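Local coordinates for uncharacterized protein (Bacteroides ovatus, PDB 4IRT), which is of unknown function but, as a putative neuraminidase with a BNR-repeat domain, may act on sialic-acid-containing glycans, at residues S38-D43 / N74-M79; Y45-K50 / L60-Y65. One frame throughout, in Å; residues are numbered along the deposited sequence.

Along the chain the segments run 38-43, 45-50, 60-65, 74-79, so the pair making contact 2 falls wholly between the two halves of contact 1. Their centres lie about 8 Å apart on the same side of the chain's centre. Strands 34-40, 45-52 and 59-63 are consecutive in one antiparallel four-stranded sheet: contact 2 is its last hairpin, whereas contact 1 leads from this sheet to the next, which begins with strand 76-80. The two meet directly. Tyr39 O and Val47 N, 2.7 Å apart, probably form a hydrogen bond, and Ile76 CD1 packs 3.5 Å from Leu46 CD1. One sheet is thus stitched internally and then packed against its successor, consistent with successive blades of a beta-propeller.

Contact 1. Residues S38-D43 / N74-M79; sequences SYYDND and NIISMM. With EDO (1,2-ethanediol), chain I.
Ile76 packs against one face of the Tyr40 ring, and its CD1 lies 3.5 Å from the ring centroid, only 7° off the normal, a CH-pi contact. The same ring is fixed at its end, since Tyr40 OH donates to Asn74 O over 2.7 Å, nearly in line with that carbonyl. Ile76 serves two partners because chi1 of -59° sets CG1 anti to the carbonyl carbon and CG2 anti to the backbone N: CG1 and CD1 go to Tyr40, while CG2 reaches Ser38, with OG 3.3 Å away. Ser38 OG also meets the selenium of Met78, a selenomethionine, with SE at 3.4 Å. Phe90 and Val88 of strand 86-90 add to the apolar surroundings of Ile76, and every residue touching across this part is buried.

Beyond Tyr40 the contact loosens. The chain leaves the strand and swings away through Asn42 to the exposed Asp43, where an ethanediol, probably from the crystallisation liquor, donates through O2 to Asn42 O (2.7 Å).

Strand axes 7.3 Å apart and antiparallel at 162° are too distant for a shared backbone ladder; such side-chain packing between successive antiparallel sheets is consistent with neighbouring blades of a beta-propeller, the clan of this BNR family.

Contact 2. Residues Y45-K50 / L60-Y65; sequences YLVLGK and LHRTQY
Tyr45 and Arg62 form a cation-pi stack across the hairpin. The guanidinium lies flat on the ring with planes 9° apart, and Arg62 CZ sits 3.9 Å from the centroid of the Tyr45 ring. Arg62 leaves its backbone with CG anti to N and then bends at chi3 (82°), which lays the planar group over the ring, while its CG touches Tyr45 CB at 3.5 Å. With an alanine in place of Tyr45, the Arg62 guanidinium would probably lose its stacking partner and be freer to turn.

Backbone bonding defines the register. Leu48 and His61 are an antiparallel hydrogen-bonded pair, flanked by the non-hydrogen-bonded pairs Val47-Arg62 and Gly49-Leu60. Leu48 N donates to His61 O at 3.0 Å, and His61 N returns a bond to Leu48 O. Farther along, Leu46 N donates to Tyr65 O at 2.9 Å, past the corner that the chain turns at Gln64.

That corner is held by a side chain. Thr63 OG1 donates to Leu46 O at 2.7 Å, and the same carbonyl accepts Thr63 N, so two donors grip one oxygen. The N comes nearly along the carbonyl direction, whereas OG1 approaches at a C=O...donor angle of 130°, tilted from the carbonyl plane. Thr63 OG1 also accepts Tyr65 N, forming an ST turn. Tyr65, after the corner, hydrogen-bonds through OH to Gly111 O.

Apolar contacts fill in between the bonds. Thr63 CG2 meets Leu48 CG at 3.9 Å, and Leu60 CD2 comes 3.8 Å from Gly49 CA, in space that a beta carbon would contest.

The chemistry therefore divides: main-chain bonds set the strand pairing, a threonine hydroxyl ties the corner to it, and the exposed Arg62 stacks on one face of the partly exposed Tyr45.

Contact 1. Residues S38-D43 / N74-M79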
ATOM      1  N   SER A  38      -5.484   4.018  12.302  1.00  8.81           N
ATOM      2  CA  SER A  38      -4.327   3.903  13.178  1.00  9.07           C
ATOM      3  C   SER A  38      -3.298   4.931  12.752  1.00  8.47           C
ATOM      4  O   SER A  38      -3.167   5.220  11.567  1.00  7.10           O
ATOM      5  CB  SER A  38      -3.706   2.474  13.126  1.00 10.05           C
ATOM      6  OG  SER A  38      -3.308   2.091  11.822  1.00 10.00           O
ATOM      7  N   TYR A  39      -2.576   5.445  13.735  1.00  8.50           N
ATOM      8  CA  TYR A  39      -1.519   6.416  13.508  1.00  8.80           C
ATOM      9  C   TYR A  39      -0.674   6.546  14.735  1.00  9.14           C
ATOM     10  O   TYR A  39      -1.037   6.030  15.815  1.00  9.70           O
ATOM     11  CB  TYR A  39      -2.084   7.774  13.149  1.00  8.38           C
ATOM     12  CG  TYR A  39      -3.017   8.369  14.158  1.00  9.62           C
ATOM     13  CD1 TYR A  39      -4.381   8.108  14.102  1.00  9.76           C
ATOM     14  CD2 TYR A  39      -2.549   9.263  15.131  1.00 10.36           C
ATOM     15  CE1 TYR A  39      -5.264   8.696  15.005  1.00 10.92           C
ATOM     16  CE2 TYR A  39      -3.428   9.853  16.033  1.00 11.48           C
ATOM     17  CZ  TYR A  39      -4.779   9.530  15.963  1.00 12.13           C
ATOM     18  OH  TYR A  39      -5.654  10.124  16.832  1.00 15.54           O
ATOM     19  N   TYR A  40       0.484   7.207  14.570  1.00  9.10           N
ATOM     20  CA  TYR A  40       1.283   7.611  15.711  1.00  9.21           C
ATOM     21  C   TYR A  40       0.945   9.041  16.126  1.00  9.68           C
ATOM     22  O   TYR A  40       0.893   9.944  15.277  1.00  9.12           O
ATOM     23  CB  TYR A  40       2.751   7.559  15.369  1.00  9.77           C
ATOM     24  CG  TYR A  40       3.345   6.197  15.069  1.00  9.52           C
ATOM     25  CD1 TYR A  40       3.531   5.267  16.075  1.00 10.32           C
ATOM     26  CD2 TYR A  40       3.805   5.881  13.787  1.00  9.29           C
ATOM     27  CE1 TYR A  40       4.076   4.027  15.803  1.00 10.24           C
ATOM     28  CE2 TYR A  40       4.367   4.647  13.497  1.00  9.65           C
ATOM     29  CZ  TYR A  40       4.537   3.725  14.528  1.00 10.20           C
ATOM     30  OH  TYR A  40       5.108   2.484  14.295  1.00 11.13           O
ATOM     31  N   ASP A  41       0.757   9.241  17.418  1.00 10.10           N
ATOM     32  CA  ASP A  41       0.578  10.568  17.967  1.00 10.57           C
ATOM     33  C   ASP A  41       1.913  11.309  18.086  1.00 10.76           C
ATOM     34  O   ASP A  41       2.968  10.771  17.778  1.00 10.30           O
ATOM     35  CB  ASP A  41      -0.251  10.524  19.261  1.00 12.03           C
ATOM     36  CG  ASP A  41       0.522  10.065  20.483  1.00 12.74           C
ATOM     37  OD1 ASP A  41       1.771   9.951  20.474  1.00 12.29           O
ATOM     38  OD2 ASP A  41      -0.162   9.816  21.516  1.00 15.23           O
ATOM     39  N   ASN A  42       1.869  12.572  18.483  1.00 10.71           N
ATOM     40  CA  ASN A  42       3.087  13.370  18.499  1.00 12.06           C
ATOM     41  C   ASN A  42       4.167  12.882  19.454  1.00 12.50           C
ATOM     42  O   ASN A  42       5.339  13.242  19.305  1.00 12.26           O
ATOM     43  CB  ASN A  42       2.782  14.837  18.827  1.00 13.38           C
ATOM     44  CG  ASN A  42       3.863  15.773  18.287  1.00 15.33           C
ATOM     45  OD1 ASN A  42       4.264  15.666  17.126  1.00 16.04           O
ATOM     46  ND2 ASN A  42       4.315  16.690  19.113  1.00 16.34           N
ATOM     47  N   ASP A  43       3.767  12.101  20.449  1.00 12.78           N
ATOM     48  CA  ASP A  43       4.717  11.475  21.375  1.00 14.65           C
ATOM     49  C   ASP A  43       5.246  10.113  20.909  1.00 15.11           C
ATOM     50  O   ASP A  43       6.013   9.436  21.631  1.00 14.32           O
ATOM     51  CB  ASP A  43       4.050  11.314  22.733  1.00 17.81           C
ATOM     52  CG  ASP A  43       3.659  12.662  23.350  1.00 19.54           C
ATOM     53  OD1 ASP A  43       4.431  13.630  23.239  1.00 20.91           O
ATOM     54  OD2 ASP A  43       2.593  12.744  23.960  1.00 23.56           O
ATOM     55  N   ASN A  74       9.055   3.057   9.516  1.00  9.45           N
ATOM     56  CA  ASN A  74       8.561   2.296  10.659  1.00 10.61           C
ATOM     57  C   ASN A  74       7.016   2.368  10.842  1.00  9.57           C
ATOM     58  O   ASN A  74       6.484   2.593  11.943  1.00 10.26           O
ATOM     59  CB  ASN A  74       9.285   2.744  11.924  1.00 10.93           C
ATOM     60  CG  ASN A  74      10.731   2.286  11.976  1.00 12.94           C
ATOM     61  OD1 ASN A  74      11.483   2.415  10.992  1.00 11.31           O
ATOM     62  ND2 ASN A  74      11.141   1.770  13.128  1.00 14.80           N
ATOM     63  N   ILE A  75       6.321   2.146   9.730  1.00 10.58           N
ATOM     64  CA  ILE A  75       4.873   2.352   9.649  1.00 10.11           C
ATOM     65  C   ILE A  75       4.032   1.346  10.430  1.00  9.55           C
ATOM     66  O   ILE A  75       4.515   0.287  10.851  1.00 10.12           O
ATOM     67  CB  ILE A  75       4.419   2.353   8.178  1.00 10.86           C
ATOM     68  CG1 ILE A  75       4.711   0.989   7.519  1.00 11.89           C
ATOM     69  CG2 ILE A  75       5.121   3.477   7.440  1.00 11.19           C
ATOM     70  CD1 ILE A  75       3.496   0.131   7.383  1.00 14.56           C
ATOM     71  N   ILE A  76       2.769   1.691  10.572  1.00  9.22           N
ATOM     72  CA  ILE A  76       1.734   0.843  11.143  1.00  8.92           C
ATOM     73  C   ILE A  76       0.847   0.343   9.988  1.00  8.37           C
ATOM     74  O   ILE A  76       0.301   1.152   9.194  1.00  8.59           O
ATOM     75  CB  ILE A  76       0.810   1.652  12.071  1.00  9.25           C
ATOM     76  CG1 ILE A  76       1.575   2.318  13.220  1.00  9.71           C
ATOM     77  CG2 ILE A  76      -0.333   0.772  12.608  1.00  9.34           C
ATOM     78  CD1 ILE A  76       0.931   3.627  13.662  1.00 10.36           C
ATOM     79  N   SER A  77       0.655  -0.963   9.924  1.00  8.27           N
ATOM     80  CA  SER A  77      -0.371  -1.560   9.080  1.00  8.21           C
ATOM     81  C   SER A  77      -1.363  -2.334   9.949  1.00  9.39           C
ATOM     82  O   SER A  77      -0.964  -3.107  10.848  1.00 10.06           O
ATOM     83  CB  SER A  77       0.255  -2.530   8.069  1.00  8.05           C
ATOM     84  OG  SER A  77       0.911  -1.873   6.990  1.00  7.78           O
HETATM   85  N   MSE A  78      -2.648  -2.159   9.647  1.00  9.05           N
HETATM   86  CA  MSE A  78      -3.739  -2.823  10.358  1.00  9.88           C
HETATM   87  C   MSE A  78      -4.719  -3.493   9.419  1.00 10.25           C
HETATM   88  O   MSE A  78      -4.746  -3.229   8.194  1.00  9.54           O
HETATM   89  CB  MSE A  78      -4.467  -1.812  11.238  1.00  9.68           C
HETATM   90  CG  MSE A  78      -5.554  -1.073  10.498  1.00  9.58           C
HETATM   91 SE   MSE A  78      -6.309   0.510  11.367  0.75  9.81          SE
HETATM   92  CE  MSE A  78      -6.826  -0.276  13.025  1.00 10.15           C
HETATM   93  N   MSE A  79      -5.545  -4.376   9.990  1.00 10.53           N
HETATM   94  CA  MSE A  79      -6.595  -5.081   9.252  1.00 10.71           C
HETATM   95  C   MSE A  79      -7.542  -5.711  10.234  1.00 10.81           C
HETATM   96  O   MSE A  79      -7.173  -5.961  11.373  1.00 12.32           O
HETATM   97  CB  MSE A  79      -5.971  -6.178   8.379  1.00 11.01           C
HETATM   98  CG  MSE A  79      -6.924  -6.965   7.483  1.00 12.39           C
HETATM   99 SE   MSE A  79      -8.028  -5.867   6.305  0.75 11.41          SE
HETATM  100  CE  MSE A  79      -6.674  -4.773   5.471  1.00 13.31           C
TER
HETATM  101  C1  EDO I 508       8.935  11.616  18.717  1.00 36.62           C
HETATM  102  O1  EDO I 508      10.329  11.913  18.775  1.00 38.78           O
HETATM  103  C2  EDO I 508       8.255  12.127  19.969  1.00 37.44           C
HETATM  104  O2  EDO I 508       7.985  13.519  19.780  1.00 49.31           O

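Contact 2. Residues Y45-K50 / L60-Y65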
ATOM      1  N   TYR A  45       3.292   7.423  20.235  1.00 13.33           N
ATOM      2  CA  TYR A  45       2.424   6.328  20.612  1.00 13.17           C
ATOM      3  C   TYR A  45       1.518   5.919  19.459  1.00 11.71           C
ATOM      4  O   TYR A  45       0.979   6.749  18.730  1.00 10.88           O
ATOM      5  CB  TYR A  45       1.579   6.659  21.849  1.00 13.59           C
ATOM      6  CG  TYR A  45       2.345   6.619  23.149  1.00 15.64           C
ATOM      7  CD1 TYR A  45       3.134   7.691  23.539  1.00 19.47           C
ATOM      8  CD2 TYR A  45       2.292   5.512  23.983  1.00 18.30           C
ATOM      9  CE1 TYR A  45       3.844   7.672  24.737  1.00 23.61           C
ATOM     10  CE2 TYR A  45       3.007   5.478  25.171  1.00 21.28           C
ATOM     11  CZ  TYR A  45       3.778   6.562  25.538  1.00 24.84           C
ATOM     12  OH  TYR A  45       4.503   6.548  26.706  1.00 28.06           O
ATOM     13  N   LEU A  46       1.324   4.611  19.334  1.00 11.20           N
ATOM     14  CA  LEU A  46       0.380   4.053  18.398  1.00 10.60           C
ATOM     15  C   LEU A  46      -0.994   4.321  18.957  1.00 10.94           C
ATOM     16  O   LEU A  46      -1.289   3.898  20.082  1.00 11.20           O
ATOM     17  CB  LEU A  46       0.599   2.533  18.309  1.00 10.93           C
ATOM     18  CG  LEU A  46      -0.516   1.681  17.721  1.00 12.19           C
ATOM     19  CD1 LEU A  46      -0.766   2.076  16.284  1.00 11.90           C
ATOM     20  CD2 LEU A  46      -0.148   0.218  17.790  1.00 12.86           C
ATOM     21  N   VAL A  47      -1.815   5.015  18.178  1.00  9.96           N
ATOM     22  CA  VAL A  47      -3.190   5.286  18.500  1.00 10.29           C
ATOM     23  C   VAL A  47      -4.062   4.450  17.557  1.00  9.72           C
ATOM     24  O   VAL A  47      -3.793   4.378  16.349  1.00  9.91           O
ATOM     25  CB  VAL A  47      -3.494   6.783  18.278  1.00 10.18           C
ATOM     26  CG1 VAL A  47      -4.969   7.084  18.468  1.00 10.51           C
ATOM     27  CG2 VAL A  47      -2.646   7.627  19.217  1.00 10.51           C
ATOM     28  N   LEU A  48      -5.114   3.832  18.101  1.00 10.17           N
ATOM     29  CA  LEU A  48      -6.152   3.171  17.296  1.00 10.98           C
ATOM     30  C   LEU A  48      -7.474   3.900  17.524  1.00 11.39           C
ATOM     31  O   LEU A  48      -7.762   4.341  18.641  1.00 12.60           O
ATOM     32  CB  LEU A  48      -6.293   1.700  17.688  1.00 11.20           C
ATOM     33  CG  LEU A  48      -5.077   0.795  17.571  1.00 11.93           C
ATOM     34  CD1 LEU A  48      -5.452  -0.617  17.941  1.00 12.24           C
ATOM     35  CD2 LEU A  48      -4.482   0.817  16.167  1.00 12.25           C
ATOM     36  N   GLY A  49      -8.254   4.060  16.462  1.00 10.76           N
ATOM     37  CA  GLY A  49      -9.534   4.704  16.547  1.00 11.72           C
ATOM     38  C   GLY A  49     -10.600   4.012  15.729  1.00 11.56           C
ATOM     39  O   GLY A  49     -10.305   3.253  14.826  1.00 11.25           O
ATOM     40  N   LYS A  50     -11.856   4.298  16.063  1.00 12.06           N
ATOM     41  CA  LYS A  50     -12.964   3.795  15.295  1.00 11.86           C
ATOM     42  C   LYS A  50     -14.155   4.739  15.374  1.00 12.64           C
ATOM     43  O   LYS A  50     -14.304   5.498  16.345  1.00 13.31           O
ATOM     44  CB  LYS A  50     -13.374   2.397  15.767  1.00 13.62           C
ATOM     45  CG  LYS A  50     -14.078   2.370  17.110  1.00 15.36           C
ATOM     46  CD  LYS A  50     -14.223   0.958  17.674  1.00 16.69           C
ATOM     47  CE  LYS A  50     -15.237   0.141  16.887  1.00 20.27           C
ATOM     48  NZ  LYS A  50     -15.686  -1.114  17.569  1.00 22.65           N
ATOM     49  N   LEU A  60     -11.070   7.258  20.279  1.00 12.78           N
ATOM     50  CA  LEU A  60      -9.616   7.124  20.074  1.00 13.24           C
ATOM     51  C   LEU A  60      -8.979   6.525  21.312  1.00 13.29           C
ATOM     52  O   LEU A  60      -9.380   6.847  22.442  1.00 13.11           O
ATOM     53  CB  LEU A  60      -8.980   8.474  19.769  1.00 15.28           C
ATOM     54  CG  LEU A  60      -9.539   9.217  18.553  1.00 15.35           C
ATOM     55  CD1 LEU A  60      -8.949  10.619  18.485  1.00 17.41           C
ATOM     56  CD2 LEU A  60      -9.319   8.440  17.264  1.00 15.81           C
ATOM     57  N   HIS A  61      -7.995   5.649  21.112  1.00 12.02           N
ATOM     58  CA  HIS A  61      -7.345   4.936  22.232  1.00 12.50           C
ATOM     59  C   HIS A  61      -5.845   4.980  22.014  1.00 12.11           C
ATOM     60  O   HIS A  61      -5.350   4.455  21.013  1.00 10.67           O
ATOM     61  CB  HIS A  61      -7.818   3.482  22.319  1.00 12.67           C
ATOM     62  CG  HIS A  61      -7.048   2.656  23.301  1.00 14.89           C
ATOM     63  ND1 HIS A  61      -7.106   2.871  24.667  1.00 16.75           N
ATOM     64  CD2 HIS A  61      -6.193   1.627  23.122  1.00 14.52           C
ATOM     65  CE1 HIS A  61      -6.344   1.979  25.280  1.00 15.38           C
ATOM     66  NE2 HIS A  61      -5.746   1.246  24.366  1.00 15.48           N
ATOM     67  N   ARG A  62      -5.137   5.654  22.919  1.00 12.72           N
ATOM     68  CA  ARG A  62      -3.669   5.584  22.921  1.00 13.05           C
ATOM     69  C   ARG A  62      -3.252   4.230  23.508  1.00 13.03           C
ATOM     70  O   ARG A  62      -3.568   3.923  24.665  1.00 12.62           O
ATOM     71  CB  ARG A  62      -3.053   6.714  23.743  1.00 14.87           C
ATOM     72  CG  ARG A  62      -1.553   6.827  23.486  1.00 17.35           C
ATOM     73  CD  ARG A  62      -0.885   7.903  24.307  1.00 20.65           C
ATOM     74  NE  ARG A  62      -0.597   7.425  25.639  1.00 26.56           N
ATOM     75  CZ  ARG A  62       0.162   8.057  26.533  1.00 33.50           C
ATOM     76  NH1 ARG A  62       0.749   9.220  26.227  1.00 30.22           N
ATOM     77  NH2 ARG A  62       0.354   7.501  27.740  1.00 29.69           N
ATOM     78  N   THR A  63      -2.595   3.408  22.701  1.00 12.40           N
ATOM     79  CA  THR A  63      -2.183   2.084  23.133  1.00 12.00           C
ATOM     80  C   THR A  63      -0.942   2.193  24.028  1.00 13.05           C
ATOM     81  O   THR A  63      -0.422   3.290  24.279  1.00 11.59           O
ATOM     82  CB  THR A  63      -1.859   1.159  21.941  1.00 12.21           C
ATOM     83  OG1 THR A  63      -0.618   1.576  21.326  1.00 12.49           O
ATOM     84  CG2 THR A  63      -2.977   1.189  20.883  1.00 12.79           C
ATOM     85  N   GLN A  64      -0.462   1.036  24.446  1.00 13.54           N
ATOM     86  CA  GLN A  64       0.683   0.931  25.322  1.00 15.79           C
ATOM     87  C   GLN A  64       1.987   0.942  24.523  1.00 15.19           C
ATOM     88  O   GLN A  64       3.067   0.842  25.111  1.00 17.16           O
ATOM     89  CB  GLN A  64       0.585  -0.363  26.145  1.00 17.95           C
ATOM     90  CG  GLN A  64       0.662  -1.664  25.317  1.00 17.83           C
ATOM     91  CD  GLN A  64      -0.701  -2.225  24.972  1.00 18.10           C
ATOM     92  OE1 GLN A  64      -1.565  -1.491  24.482  1.00 19.18           O
ATOM     93  NE2 GLN A  64      -0.891  -3.533  25.177  1.00 17.17           N
ATOM     94  N   TYR A  65       1.891   1.049  23.197  1.00 13.81           N
ATOM     95  CA  TYR A  65       3.049   0.930  22.323  1.00 15.92           C
ATOM     96  C   TYR A  65       3.466   2.244  21.685  1.00 15.70           C
ATOM     97  O   TYR A  65       2.641   3.099  21.392  1.00 15.28           O
ATOM     98  CB  TYR A  65       2.770  -0.091  21.219  1.00 16.15           C
ATOM     99  CG  TYR A  65       2.450  -1.454  21.795  1.00 17.77           C
ATOM    100  CD1 TYR A  65       3.389  -2.136  22.576  1.00 19.39           C
ATOM    101  CD2 TYR A  65       1.217  -2.056  21.583  1.00 18.73           C
ATOM    102  CE1 TYR A  65       3.112  -3.381  23.118  1.00 17.89           C
ATOM    103  CE2 TYR A  65       0.934  -3.310  22.116  1.00 19.45           C
ATOM    104  CZ  TYR A  65       1.882  -3.958  22.884  1.00 19.45           C
ATOM    105  OH  TYR A  65       1.628  -5.197  23.443  1.00 19.99           O
TER